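PDB 5CN2: ADP-ribosylation factor-binding protein GGA1 from Saccharomyces cerevisiae, which probably helps regulate membrane traffic through the trans-Golgi network and binds ARF1 and ARF2, this chain being its gamma-adaptin ear (GAE) domain. Local coordinates for residues 63-68 with 85-90; 57-62 with 99-104; 23-28 with 35-40; 39-44 with 80-85. All blocks are in the same frame, centred on the assembly; numbering follows the deposited sequence.

Interaction 1. Residues 63-68 with 85-90; sequences TLSLQP and IASVEG
Leu64 and Val88 face each other as a non-hydrogen-bonded pair in two antiparallel strands, 63-66 and 85-89, whose axes approach to 4.7 Å and run at 166°. On either side of them lie the hydrogen-bonded pairs Thr63 with Glu89 and Ser65 with Ser87, each exchanging two N-H...O bonds; the shortest joins Thr63 N to Glu89 O at 2.7 Å. Gln67 N adds one more bond, to Ile85 O at 3.0 Å, meeting that carbonyl almost head-on.

Alternation along the strands sorts the side chains by character. Leu64, Leu66, Ala86 and Val88 share one face. With CG swung trans to its own nitrogen (chi1 -170°), Leu64 brings CD2 to 4.2 Å from Val88 CG2, while Leu66 CD1 rests 3.8 Å from Ala86 CB. Val88 packs further on Leu37 and Thr62. Beyond the paired residues, the extended Gln67 side chain runs alongside Ile85, Gln67 NE2 3.7 Å from Ile85 CG2.

Thr63, Ser65, Ser87 and Glu89 occupy the other face. One water hydrogen-bonds with Ser65 OG and Ser87 OG and has Thr63 O (2.8 Å) and Glu89 OE1 (3.0 Å) within reach as acceptors, though its two protons may not serve them all at once. The two strands thus join a hydrated polar surface to an apolar one that is buried at Ala86 and Val88 and comes to the surface at Leu66, as suits the margin of a beta-sandwich sheet.

Interaction 2. Residues 57-62 with 99-104; sequences ASPKGT and IKLKWK
Pro59 leans its ring against strand 99-104. Its CB lies 3.5 Å from Lys100 O and nearly as close to Ile99 CG2. One atom further, CG makes the nearest apolar contact, 3.7 Å from that same Ile99 CG2, the two side chains meeting at a slant. CD, where the ring closes back to the nitrogen, reaches Leu101 CD2 only loosely, at 4.5 Å. The compact, rigid ring suits this buried spot, since it fills space without bringing in an N-H that would need a partner.

Segment 57-62 links strand 52-56 of the three-stranded sheet to strand 63-66 of the five-stranded one, so the contact lies where the chain passes between the two sheets of the ear domain's immunoglobulin-like sandwich. A type I turn from Pro59 to Thr62 reverses the chain, and Ser58 OG donates to Thr62 O across its base at 2.6 Å, from above the carbonyl plane.

Before the proline, Ala57 N bonds to Lys102 O at 3.2 Å, with 166° at the hydrogen. The next step of pairing passes through a water, which donates to Ala57 O and accepts from Lys102 N at 2.9 Å. Leu101 CD2 comes within 3.5 Å of Ala57 O, and Leu101 also packs on Val56.

Interaction 3. Residues 23-28 with 35-40; sequences IDYELT and LRLVIF
Ile23 and Ile39 lie side by side and point the same way, their CG2 methyls 3.6 Å apart, in the beta hairpin formed by strands 21-29 and 34-43 of the five-stranded sheet. Leu27 and Leu37 are likewise aligned on this face. Leu27 CD1 sits 3.6 Å from Leu37 CD1 and also reaches Leu35 CD1. Tyr25 behaves differently: its CG stands between its backbone N and carbonyl carbon (chi1 64°), which sends the ring slanting past Leu37, with CD2 4.0 Å from Leu37 CD2. These branched and aromatic residues supply the hydrophobic face of the hairpin, where Tyr25 also packs on Leu15 and Pro123.

The reverse face mixes charge with an aromatic ring. Glu26 OE1 approaches the edge of the Phe40 ring at CE2, 4.1 Å away, with carboxylate and ring planes 83° apart. Asp24 turns its carboxylate 74° from that ring and sets OD1 3.5 Å from Phe40 CB. Arg12 joins these last two, forming a salt bridge to Asp24 OD1 and a cation-pi contact with Phe40, whereas its ion pair with Glu26 is long and weak; Arg22 holds the other oxygen of Asp24.

At the far end Thr28 and Arg36 run alongside one another, and Thr28 OG1 lies 3.4 Å from Arg36 CB.

Interaction 4. Residues 39-44 with 80-85; sequences IFYSNI and DGIKQI
Ile82 O accepts the N-H of Tyr41 at 2.9 Å, and Phe40 CA lies against the same oxygen as a C-H...O contact at 3.4 Å. In the neighbouring regular pair, Gln84 N bonds to Ile39 O at 2.9 Å and Ile39 N to Gln84 O at 3.0 Å. Tyr41 CG stands beside its backbone N (chi1 -50°), which sets the ring slantwise beside Ile82, Tyr41 CD2 3.5 Å from Ile82 CG2. A long, flat side chain suits this buried place, packing also on Leu54 while its hydroxyl reaches the Gln84 side chain.

Phe40 and Lys83, on the other face, run alongside each other, Lys83 CG 3.8 Å from Phe40 CE1, the lysine's aliphatic part on the ring. On its other flank, Phe40 CD1 is 3.7 Å from Asp80 CG, the carboxylate plane inclined 35° to the ring; Arg12 forms a salt bridge to OD2 of this aspartate.

Ser42 OG receives Asp80 N at 3.0 Å in an almost straight bond where regular pairing fails. The next bond, Gly81 N to Tyr41 O, is weak. Strands 34-43 and 78-89 thus pair antiparallel in the five-stranded sheet of the adaptin-ear immunoglobulin-like sandwich, the chain turning a corner at Asp80.

Overall arrangement
Interactions 3, 4 and 1 follow one another across the five-stranded sheet, pairing 21-29 with 34-43, 34-43 with 78-89, and 78-89 with 63-66. Interactions 3 and 4 share Ile39 and Phe40, and their centres are about 10 Å apart; Arg12 binds acidic side chains in both. Interactions 4 and 1 share Ile85, with centres about 17 Å apart. Interactions 1 and 3 also meet directly, Val88 CG2 lying 3.4 Å from Leu37 CD1. Interaction 2 lies where the chain crosses between the two sheets, its 99-104 segment on the three-stranded one. It touches interaction 1 where Thr62 CG2 meets Val88 CG1 at 3.3 Å, but its centre is about 20 Å from that of interaction 4.

Interaction 1. Residues 63-68 with 85-90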
loop_
_atom_site.group_PDB
_atom_site.type_symbol
_atom_site.label_atom_id
_atom_site.label_comp_id
_atom_site.label_asym_id
_atom_site.label_seq_id
_atom_site.Cartn_x
_atom_site.Cartn_y
_atom_site.Cartn_z
ATOM N N THR A 63 -3.005 -0.340 -15.741
ATOM C CA THR A 63 -1.600 -0.061 -15.591
ATOM C C THR A 63 -1.374 0.531 -14.193
ATOM O O THR A 63 -2.054 1.478 -13.776
ATOM C CB THR A 63 -1.086 0.890 -16.711
ATOM O OG1 THR A 63 -1.232 0.237 -17.977
ATOM C CG2 THR A 63 0.375 1.232 -16.519
ATOM N N LEU A 64 -0.397 -0.022 -13.488
ATOM C CA LEU A 64 -0.054 0.418 -12.152
ATOM C C LEU A 64 1.300 1.129 -12.200
ATOM O O LEU A 64 2.306 0.506 -12.531
ATOM C CB LEU A 64 0.002 -0.805 -11.253
ATOM C CG LEU A 64 0.108 -0.710 -9.734
ATOM C CD1 LEU A 64 1.400 -0.031 -9.315
ATOM C CD2 LEU A 64 -1.076 0.001 -9.122
ATOM N N SER A 65 1.334 2.420 -11.900
ATOM C CA SER A 65 2.603 3.144 -11.853
ATOM C C SER A 65 3.006 3.343 -10.413
ATOM O O SER A 65 2.317 4.058 -9.668
ATOM C CB SER A 65 2.513 4.508 -12.556
ATOM O OG SER A 65 2.163 4.338 -13.925
ATOM N N LEU A 66 4.124 2.733 -10.033
ATOM C CA LEU A 66 4.553 2.707 -8.648
ATOM C C LEU A 66 5.812 3.558 -8.508
ATOM O O LEU A 66 6.873 3.244 -9.098
ATOM C CB LEU A 66 4.783 1.261 -8.176
ATOM C CG LEU A 66 4.968 1.049 -6.666
ATOM C CD1 LEU A 66 3.858 1.690 -5.832
ATOM C CD2 LEU A 66 5.048 -0.431 -6.333
ATOM N N GLN A 67 5.678 4.646 -7.758
ATOM C CA GLN A 67 6.790 5.507 -7.414
ATOM C C GLN A 67 7.512 4.981 -6.205
ATOM O O GLN A 67 6.948 4.263 -5.408
ATOM C CB GLN A 67 6.308 6.921 -7.134
ATOM C CG GLN A 67 5.955 7.683 -8.396
ATOM C CD GLN A 67 5.425 9.055 -8.071
ATOM O OE1 GLN A 67 6.082 9.810 -7.358
ATOM N NE2 GLN A 67 4.232 9.380 -8.564
ATOM N N PRO A 68 8.777 5.341 -6.065
ATOM C CA PRO A 68 9.516 4.775 -4.955
ATOM C C PRO A 68 9.029 5.261 -3.577
ATOM O O PRO A 68 8.511 6.380 -3.426
ATOM C CB PRO A 68 10.950 5.239 -5.213
ATOM C CG PRO A 68 10.818 6.476 -6.032
ATOM C CD PRO A 68 9.540 6.366 -6.802
ATOM N N ILE A 85 3.591 6.697 -3.315
ATOM C CA ILE A 85 2.593 7.074 -4.316
ATOM C C ILE A 85 2.475 6.048 -5.442
ATOM O O ILE A 85 3.474 5.547 -5.960
ATOM C CB ILE A 85 2.923 8.411 -4.998
ATOM C CG1 ILE A 85 3.251 9.497 -3.977
ATOM C CG2 ILE A 85 1.760 8.857 -5.883
ATOM C CD1 ILE A 85 2.120 9.771 -3.018
ATOM N N ALA A 86 1.236 5.744 -5.808
ATOM C CA ALA A 86 0.958 4.920 -6.972
ATOM C C ALA A 86 -0.195 5.512 -7.769
ATOM O O ALA A 86 -0.968 6.335 -7.266
ATOM C CB ALA A 86 0.621 3.499 -6.549
ATOM N N SER A 87 -0.314 5.078 -9.011
ATOM C CA SER A 87 -1.521 5.369 -9.760
ATOM C C SER A 87 -2.014 4.150 -10.511
ATOM O O SER A 87 -1.291 3.179 -10.733
ATOM C CB SER A 87 -1.317 6.562 -10.678
ATOM O OG SER A 87 -0.371 6.261 -11.656
ATOM N N VAL A 88 -3.299 4.183 -10.813
ATOM C CA VAL A 88 -4.002 3.077 -11.426
ATOM C C VAL A 88 -4.720 3.673 -12.605
ATOM O O VAL A 88 -5.426 4.669 -12.451
ATOM C CB VAL A 88 -5.047 2.475 -10.471
ATOM C CG1 VAL A 88 -5.449 1.090 -10.940
ATOM C CG2 VAL A 88 -4.499 2.402 -9.061
ATOM N N GLU A 89 -4.544 3.061 -13.769
ATOM C CA GLU A 89 -5.045 3.616 -15.013
ATOM C C GLU A 89 -5.563 2.509 -15.914
ATOM O O GLU A 89 -5.059 1.395 -15.874
ATOM C CB GLU A 89 -3.926 4.333 -15.755
ATOM C CG GLU A 89 -3.850 5.816 -15.542
ATOM C CD GLU A 89 -2.666 6.432 -16.288
ATOM O OE1 GLU A 89 -1.530 5.896 -16.155
ATOM O OE2 GLU A 89 -2.872 7.441 -17.011
ATOM N N GLY A 90 -6.541 2.831 -16.750
ATOM C CA GLY A 90 -7.000 1.888 -17.758
ATOM C C GLY A 90 -8.485 1.615 -17.708
ATOM O O GLY A 90 -9.236 2.248 -16.963
HETATM O O HOH W 1 -0.859 4.037 -13.911
#

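Interaction 2. Residues 57-62 with 99-104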
loop_
_atom_site.group_PDB
_atom_site.type_symbol
_atom_site.label_atom_id
_atom_site.label_comp_id
_atom_site.label_asym_id
_atom_site.label_seq_id
_atom_site.Cartn_x
_atom_site.Cartn_y
_atom_site.Cartn_z
ATOM N N ALA A 57 1.389 -6.295 -7.933
ATOM C CA ALA A 57 1.142 -6.704 -9.303
ATOM C C ALA A 57 0.113 -5.778 -9.883
ATOM O O ALA A 57 -0.608 -5.098 -9.149
ATOM C CB ALA A 57 0.637 -8.133 -9.362
ATOM N N SER A 58 -0.006 -5.775 -11.202
ATOM C CA SER A 58 -0.934 -4.864 -11.825
ATOM C C SER A 58 -2.293 -5.528 -11.985
ATOM O O SER A 58 -2.374 -6.606 -12.555
ATOM C CB SER A 58 -0.424 -4.363 -13.164
ATOM O OG SER A 58 -1.284 -3.299 -13.575
ATOM N N PRO A 59 -3.364 -4.891 -11.470
ATOM C CA PRO A 59 -4.707 -5.455 -11.594
ATOM C C PRO A 59 -5.094 -5.650 -13.061
ATOM O O PRO A 59 -4.549 -4.971 -13.945
ATOM C CB PRO A 59 -5.615 -4.410 -10.941
ATOM C CG PRO A 59 -4.726 -3.502 -10.165
ATOM C CD PRO A 59 -3.346 -3.620 -10.725
ATOM N N LYS A 60 -6.059 -6.538 -13.297
ATOM C CA LYS A 60 -6.307 -7.111 -14.632
ATOM C C LYS A 60 -6.521 -6.128 -15.785
ATOM O O LYS A 60 -6.019 -6.371 -16.882
ATOM C CB LYS A 60 -7.453 -8.145 -14.593
ATOM C CG LYS A 60 -6.971 -9.602 -14.531
ATOM C CD LYS A 60 -8.048 -10.553 -13.994
ATOM C CE LYS A 60 -7.554 -11.985 -13.783
ATOM N NZ LYS A 60 -7.969 -12.903 -14.885
ATOM N N GLY A 61 -7.232 -5.029 -15.571
ATOM C CA GLY A 61 -7.492 -4.097 -16.688
ATOM C C GLY A 61 -6.832 -2.741 -16.522
ATOM O O GLY A 61 -7.422 -1.701 -16.858
ATOM N N THR A 62 -5.588 -2.769 -16.056
ATOM C CA THR A 62 -5.000 -1.643 -15.348
ATOM C C THR A 62 -3.509 -1.562 -15.562
ATOM O O THR A 62 -2.830 -2.579 -15.493
ATOM C CB THR A 62 -5.231 -1.817 -13.813
ATOM O OG1 THR A 62 -6.501 -1.267 -13.437
ATOM C CG2 THR A 62 -4.176 -1.151 -12.986
ATOM N N ILE A 99 -11.531 -3.177 -8.488
ATOM C CA ILE A 99 -10.109 -3.404 -8.786
ATOM C C ILE A 99 -9.458 -4.145 -7.606
ATOM O O ILE A 99 -9.492 -3.669 -6.465
ATOM C CB ILE A 99 -9.374 -2.055 -9.032
ATOM C CG1 ILE A 99 -9.619 -1.535 -10.459
ATOM C CG2 ILE A 99 -7.872 -2.175 -8.828
ATOM C CD1 ILE A 99 -11.049 -1.152 -10.744
ATOM N N LYS A 100 -8.865 -5.303 -7.883
ATOM C CA LYS A 100 -8.222 -6.106 -6.848
ATOM C C LYS A 100 -6.711 -5.905 -6.878
ATOM O O LYS A 100 -6.090 -6.096 -7.916
ATOM C CB LYS A 100 -8.562 -7.584 -7.037
ATOM C CG LYS A 100 -10.007 -7.903 -6.669
ATOM C CD LYS A 100 -10.424 -9.303 -7.098
ATOM C CE LYS A 100 -9.578 -10.383 -6.436
ATOM N NZ LYS A 100 -9.832 -11.714 -7.056
ATOM N N LEU A 101 -6.133 -5.537 -5.736
ATOM C CA LEU A 101 -4.723 -5.318 -5.652
ATOM C C LEU A 101 -4.032 -6.446 -4.882
ATOM O O LEU A 101 -4.270 -6.641 -3.680
ATOM C CB LEU A 101 -4.447 -3.975 -5.001
ATOM C CG LEU A 101 -3.347 -3.096 -5.596
ATOM C CD1 LEU A 101 -2.686 -2.283 -4.495
ATOM C CD2 LEU A 101 -2.293 -3.852 -6.366
ATOM N N LYS A 102 -3.176 -7.184 -5.591
ATOM C CA LYS A 102 -2.346 -8.206 -5.002
ATOM C C LYS A 102 -1.067 -7.528 -4.606
ATOM O O LYS A 102 -0.501 -6.770 -5.392
ATOM C CB LYS A 102 -2.082 -9.314 -6.006
ATOM C CG LYS A 102 -1.489 -10.578 -5.407
ATOM C CD LYS A 102 -1.436 -11.690 -6.459
ATOM C CE LYS A 102 -1.459 -13.107 -5.872
ATOM N NZ LYS A 102 -0.131 -13.596 -5.404
ATOM N N TRP A 103 -0.625 -7.786 -3.380
ATOM C CA TRP A 103 0.476 -7.080 -2.783
ATOM C C TRP A 103 1.213 -7.994 -1.827
ATOM O O TRP A 103 0.654 -8.947 -1.309
ATOM C CB TRP A 103 -0.014 -5.833 -2.049
ATOM C CG TRP A 103 -0.944 -6.130 -0.953
ATOM C CD1 TRP A 103 -2.312 -6.165 -1.025
ATOM C CD2 TRP A 103 -0.606 -6.483 0.395
ATOM N NE1 TRP A 103 -2.838 -6.509 0.187
ATOM C CE2 TRP A 103 -1.818 -6.696 1.084
ATOM C CE3 TRP A 103 0.603 -6.632 1.090
ATOM C CZ2 TRP A 103 -1.863 -7.049 2.433
ATOM C CZ3 TRP A 103 0.559 -6.980 2.449
ATOM C CH2 TRP A 103 -0.669 -7.189 3.099
ATOM N N LYS A 104 2.472 -7.692 -1.587
ATOM C CA LYS A 104 3.279 -8.438 -0.641
ATOM C C LYS A 104 4.240 -7.462 0.022
ATOM O O LYS A 104 4.719 -6.557 -0.635
ATOM C CB LYS A 104 4.040 -9.550 -1.366
ATOM C CG LYS A 104 5.265 -10.076 -0.603
ATOM C CD LYS A 104 5.300 -11.595 -0.513
ATOM C CE LYS A 104 6.087 -12.072 0.682
ATOM N NZ LYS A 104 5.827 -13.495 0.949
HETATM O O HOH W 2 -2.823 -6.718 -8.479
#

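Interaction 3. Residues 23-28 with 35-40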
loop_
_atom_site.group_PDB
_atom_site.type_symbol
_atom_site.label_atom_id
_atom_site.label_comp_id
_atom_site.label_asym_id
_atom_site.label_seq_id
_atom_site.Cartn_x
_atom_site.Cartn_y
_atom_site.Cartn_z
ATOM N N ILE A 23 -0.884 -0.784 7.126
ATOM C CA ILE A 23 -0.784 -0.196 5.804
ATOM C C ILE A 23 -2.152 0.335 5.546
ATOM O O ILE A 23 -3.096 -0.409 5.570
ATOM C CB ILE A 23 -0.456 -1.242 4.706
ATOM C CG1 ILE A 23 0.812 -2.019 5.048
ATOM C CG2 ILE A 23 -0.300 -0.577 3.359
ATOM C CD1 ILE A 23 1.087 -3.198 4.135
ATOM N N ASP A 24 -2.262 1.629 5.301
ATOM C CA ASP A 24 -3.526 2.214 4.875
ATOM C C ASP A 24 -3.261 3.219 3.771
ATOM O O ASP A 24 -2.084 3.445 3.378
ATOM C CB ASP A 24 -4.290 2.839 6.062
ATOM C CG ASP A 24 -3.468 3.812 6.870
ATOM O OD1 ASP A 24 -2.475 4.376 6.375
ATOM O OD2 ASP A 24 -3.824 4.006 8.039
ATOM N N TYR A 25 -4.335 3.810 3.237
ATOM C CA TYR A 25 -4.176 4.622 2.021
ATOM C C TYR A 25 -5.324 5.537 1.700
ATOM O O TYR A 25 -6.461 5.265 2.069
ATOM C CB TYR A 25 -3.917 3.706 0.806
ATOM C CG TYR A 25 -5.053 2.795 0.493
ATOM C CD1 TYR A 25 -5.227 1.616 1.178
ATOM C CD2 TYR A 25 -5.981 3.126 -0.504
ATOM C CE1 TYR A 25 -6.286 0.778 0.885
ATOM C CE2 TYR A 25 -7.026 2.302 -0.805
ATOM C CZ TYR A 25 -7.186 1.136 -0.112
ATOM O OH TYR A 25 -8.254 0.323 -0.404
ATOM N N GLU A 26 -5.000 6.628 1.009
ATOM C CA GLU A 26 -5.977 7.516 0.412
ATOM C C GLU A 26 -6.165 7.103 -1.038
ATOM O O GLU A 26 -5.215 6.701 -1.721
ATOM C CB GLU A 26 -5.501 8.965 0.507
ATOM C CG GLU A 26 -5.449 9.455 1.948
ATOM C CD GLU A 26 -4.752 10.784 2.142
ATOM O OE1 GLU A 26 -3.932 11.203 1.302
ATOM O OE2 GLU A 26 -5.015 11.401 3.189
ATOM N N LEU A 27 -7.396 7.180 -1.511
ATOM C CA LEU A 27 -7.703 6.791 -2.876
ATOM C C LEU A 27 -8.549 7.870 -3.511
ATOM O O LEU A 27 -9.682 8.072 -3.096
ATOM C CB LEU A 27 -8.451 5.469 -2.892
ATOM C CG LEU A 27 -8.902 4.993 -4.271
ATOM C CD1 LEU A 27 -7.725 4.575 -5.116
ATOM C CD2 LEU A 27 -9.866 3.834 -4.108
ATOM N N THR A 28 -7.989 8.557 -4.504
ATOM C CA THR A 28 -8.687 9.635 -5.182
ATOM C C THR A 28 -8.794 9.372 -6.676
ATOM O O THR A 28 -7.971 8.682 -7.271
ATOM C CB THR A 28 -7.945 10.954 -5.006
ATOM O OG1 THR A 28 -6.550 10.720 -5.190
ATOM C CG2 THR A 28 -8.176 11.499 -3.631
ATOM N N LEU A 35 -6.808 6.749 -11.157
ATOM C CA LEU A 35 -6.853 6.859 -9.700
ATOM C C LEU A 35 -5.461 7.125 -9.146
ATOM O O LEU A 35 -4.454 6.716 -9.743
ATOM C CB LEU A 35 -7.357 5.565 -9.072
ATOM C CG LEU A 35 -8.665 4.960 -9.553
ATOM C CD1 LEU A 35 -9.009 3.715 -8.751
ATOM C CD2 LEU A 35 -9.795 5.962 -9.469
ATOM N N ARG A 36 -5.406 7.786 -7.993
ATOM C CA ARG A 36 -4.156 8.056 -7.296
ATOM C C ARG A 36 -4.206 7.351 -5.942
ATOM O O ARG A 36 -5.176 7.495 -5.212
ATOM C CB ARG A 36 -3.992 9.543 -7.089
ATOM C CG ARG A 36 -2.595 9.929 -6.669
ATOM C CD ARG A 36 -2.135 11.200 -7.368
ATOM N NE ARG A 36 -0.868 11.694 -6.833
ATOM C CZ ARG A 36 -0.730 12.260 -5.633
ATOM N NH1 ARG A 36 -1.780 12.408 -4.818
ATOM N NH2 ARG A 36 0.467 12.672 -5.234
ATOM N N LEU A 37 -3.196 6.543 -5.631
ATOM C CA LEU A 37 -3.108 5.914 -4.312
ATOM C C LEU A 37 -1.943 6.465 -3.593
ATOM O O LEU A 37 -0.799 6.330 -4.064
ATOM C CB LEU A 37 -2.835 4.422 -4.391
ATOM C CG LEU A 37 -4.016 3.504 -4.325
ATOM C CD1 LEU A 37 -4.441 3.214 -5.760
ATOM C CD2 LEU A 37 -3.584 2.251 -3.594
ATOM N N VAL A 38 -2.215 7.039 -2.430
ATOM C CA VAL A 38 -1.168 7.445 -1.515
ATOM C C VAL A 38 -1.198 6.449 -0.379
ATOM O O VAL A 38 -2.177 6.383 0.370
ATOM C CB VAL A 38 -1.383 8.879 -1.045
ATOM C CG1 VAL A 38 -0.214 9.341 -0.185
ATOM C CG2 VAL A 38 -1.549 9.781 -2.258
ATOM N N ILE A 39 -0.137 5.641 -0.295
ATOM C CA ILE A 39 -0.037 4.561 0.678
ATOM C C ILE A 39 0.845 5.006 1.843
ATOM O O ILE A 39 1.860 5.678 1.650
ATOM C CB ILE A 39 0.555 3.296 0.051
ATOM C CG1 ILE A 39 -0.122 3.020 -1.298
ATOM C CG2 ILE A 39 0.427 2.091 1.003
ATOM C CD1 ILE A 39 0.341 1.747 -1.991
ATOM N N PHE A 40 0.441 4.637 3.051
ATOM C CA PHE A 40 1.171 5.004 4.256
ATOM C C PHE A 40 1.419 3.759 5.082
ATOM O O PHE A 40 0.529 2.913 5.236
ATOM C CB PHE A 40 0.366 6.002 5.097
ATOM C CG PHE A 40 0.157 7.326 4.443
ATOM C CD1 PHE A 40 1.069 8.346 4.629
ATOM C CD2 PHE A 40 -0.976 7.565 3.677
ATOM C CE1 PHE A 40 0.871 9.581 4.032
ATOM C CE2 PHE A 40 -1.179 8.789 3.091
ATOM C CZ PHE A 40 -0.246 9.793 3.253
#

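Interaction 4. Residues 39-44 with 80-85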
loop_
_atom_site.group_PDB
_atom_site.type_symbol
_atom_site.label_atom_id
_atom_site.label_comp_id
_atom_site.label_asym_id
_atom_site.label_seq_id
_atom_site.Cartn_x
_atom_site.Cartn_y
_atom_site.Cartn_z
ATOM N N ILE A 39 -0.137 5.641 -0.295
ATOM C CA ILE A 39 -0.037 4.561 0.678
ATOM C C ILE A 39 0.845 5.006 1.843
ATOM O O ILE A 39 1.860 5.678 1.650
ATOM C CB ILE A 39 0.555 3.296 0.051
ATOM C CG1 ILE A 39 -0.122 3.020 -1.298
ATOM C CG2 ILE A 39 0.427 2.091 1.003
ATOM C CD1 ILE A 39 0.341 1.747 -1.991
ATOM N N PHE A 40 0.441 4.637 3.051
ATOM C CA PHE A 40 1.171 5.004 4.256
ATOM C C PHE A 40 1.419 3.759 5.082
ATOM O O PHE A 40 0.529 2.913 5.236
ATOM C CB PHE A 40 0.366 6.002 5.097
ATOM C CG PHE A 40 0.157 7.326 4.443
ATOM C CD1 PHE A 40 1.069 8.346 4.629
ATOM C CD2 PHE A 40 -0.976 7.565 3.677
ATOM C CE1 PHE A 40 0.871 9.581 4.032
ATOM C CE2 PHE A 40 -1.179 8.789 3.091
ATOM C CZ PHE A 40 -0.246 9.793 3.253
ATOM N N TYR A 41 2.608 3.681 5.653
ATOM C CA TYR A 41 3.000 2.546 6.458
ATOM C C TYR A 41 3.246 3.009 7.885
ATOM O O TYR A 41 3.966 3.993 8.100
ATOM C CB TYR A 41 4.244 1.899 5.843
ATOM C CG TYR A 41 4.107 1.610 4.334
ATOM C CD1 TYR A 41 3.529 0.432 3.870
ATOM C CD2 TYR A 41 4.555 2.508 3.401
ATOM C CE1 TYR A 41 3.416 0.164 2.508
ATOM C CE2 TYR A 41 4.439 2.257 2.036
ATOM C CZ TYR A 41 3.867 1.083 1.603
ATOM O OH TYR A 41 3.761 0.847 0.260
ATOM N N SER A 42 2.615 2.324 8.847
ATOM C CA SER A 42 2.711 2.693 10.251
ATOM C C SER A 42 3.208 1.538 11.140
ATOM O O SER A 42 2.630 0.466 11.133
ATOM C CB SER A 42 1.353 3.163 10.756
ATOM O OG SER A 42 0.946 4.356 10.100
ATOM N N ASN A 43 4.249 1.790 11.930
ATOM C CA ASN A 43 4.767 0.814 12.891
ATOM C C ASN A 43 3.969 1.023 14.159
ATOM O O ASN A 43 4.051 2.096 14.765
ATOM C CB ASN A 43 6.266 1.060 13.109
ATOM C CG ASN A 43 6.940 0.053 14.036
ATOM O OD1 ASN A 43 6.307 -0.737 14.741
ATOM N ND2 ASN A 43 8.272 0.088 14.030
ATOM N N ILE A 44 3.159 0.030 14.520
ATOM C CA ILE A 44 2.397 0.038 15.770
ATOM C C ILE A 44 3.006 -0.906 16.843
ATOM O O ILE A 44 2.363 -1.193 17.850
ATOM C CB ILE A 44 0.912 -0.346 15.531
ATOM C CG1 ILE A 44 0.804 -1.721 14.862
ATOM C CG2 ILE A 44 0.221 0.716 14.689
ATOM C CD1 ILE A 44 -0.552 -2.370 14.997
ATOM N N ASP A 80 2.575 6.803 9.844
ATOM C CA ASP A 80 2.869 7.347 8.513
ATOM C C ASP A 80 4.361 7.651 8.326
ATOM O O ASP A 80 4.715 8.656 7.746
ATOM C CB ASP A 80 2.061 8.630 8.266
ATOM C CG ASP A 80 0.534 8.416 8.260
ATOM O OD1 ASP A 80 0.020 7.275 8.231
ATOM O OD2 ASP A 80 -0.179 9.443 8.245
ATOM N N GLY A 81 5.242 6.796 8.834
ATOM C CA GLY A 81 6.690 7.012 8.692
ATOM C C GLY A 81 7.254 6.793 7.287
ATOM O O GLY A 81 8.345 7.272 6.961
ATOM N N ILE A 82 6.513 6.046 6.475
ATOM C CA ILE A 82 6.829 5.834 5.064
ATOM C C ILE A 82 5.565 6.121 4.250
ATOM O O ILE A 82 4.467 5.696 4.608
ATOM C CB ILE A 82 7.315 4.399 4.798
ATOM C CG1 ILE A 82 8.608 4.102 5.574
ATOM C CG2 ILE A 82 7.612 4.196 3.316
ATOM C CD1 ILE A 82 9.001 2.641 5.532
ATOM N N LYS A 83 5.741 6.889 3.188
ATOM C CA LYS A 83 4.695 7.196 2.225
ATOM C C LYS A 83 5.140 6.650 0.852
ATOM O O LYS A 83 6.340 6.657 0.518
ATOM C CB LYS A 83 4.515 8.714 2.152
ATOM C CG LYS A 83 3.426 9.199 1.200
ATOM C CD LYS A 83 3.726 10.576 0.596
ATOM C CE LYS A 83 3.022 11.686 1.349
ATOM N NZ LYS A 83 3.534 13.038 0.988
ATOM N N GLN A 84 4.180 6.201 0.054
ATOM C CA GLN A 84 4.471 5.720 -1.298
ATOM C C GLN A 84 3.321 5.944 -2.253
ATOM O O GLN A 84 2.230 5.396 -2.043
ATOM C CB GLN A 84 4.799 4.231 -1.280
ATOM C CG GLN A 84 5.139 3.707 -2.674
ATOM C CD GLN A 84 5.763 2.330 -2.690
ATOM O OE1 GLN A 84 6.598 2.051 -3.556
ATOM N NE2 GLN A 84 5.377 1.467 -1.751
ATOM N N ILE A 85 3.591 6.697 -3.315
ATOM C CA ILE A 85 2.593 7.074 -4.316
ATOM C C ILE A 85 2.475 6.048 -5.442
ATOM O O ILE A 85 3.474 5.547 -5.960
ATOM C CB ILE A 85 2.923 8.411 -4.998
ATOM C CG1 ILE A 85 3.251 9.497 -3.977
ATOM C CG2 ILE A 85 1.760 8.857 -5.883
ATOM C CD1 ILE A 85 2.120 9.771 -3.018
#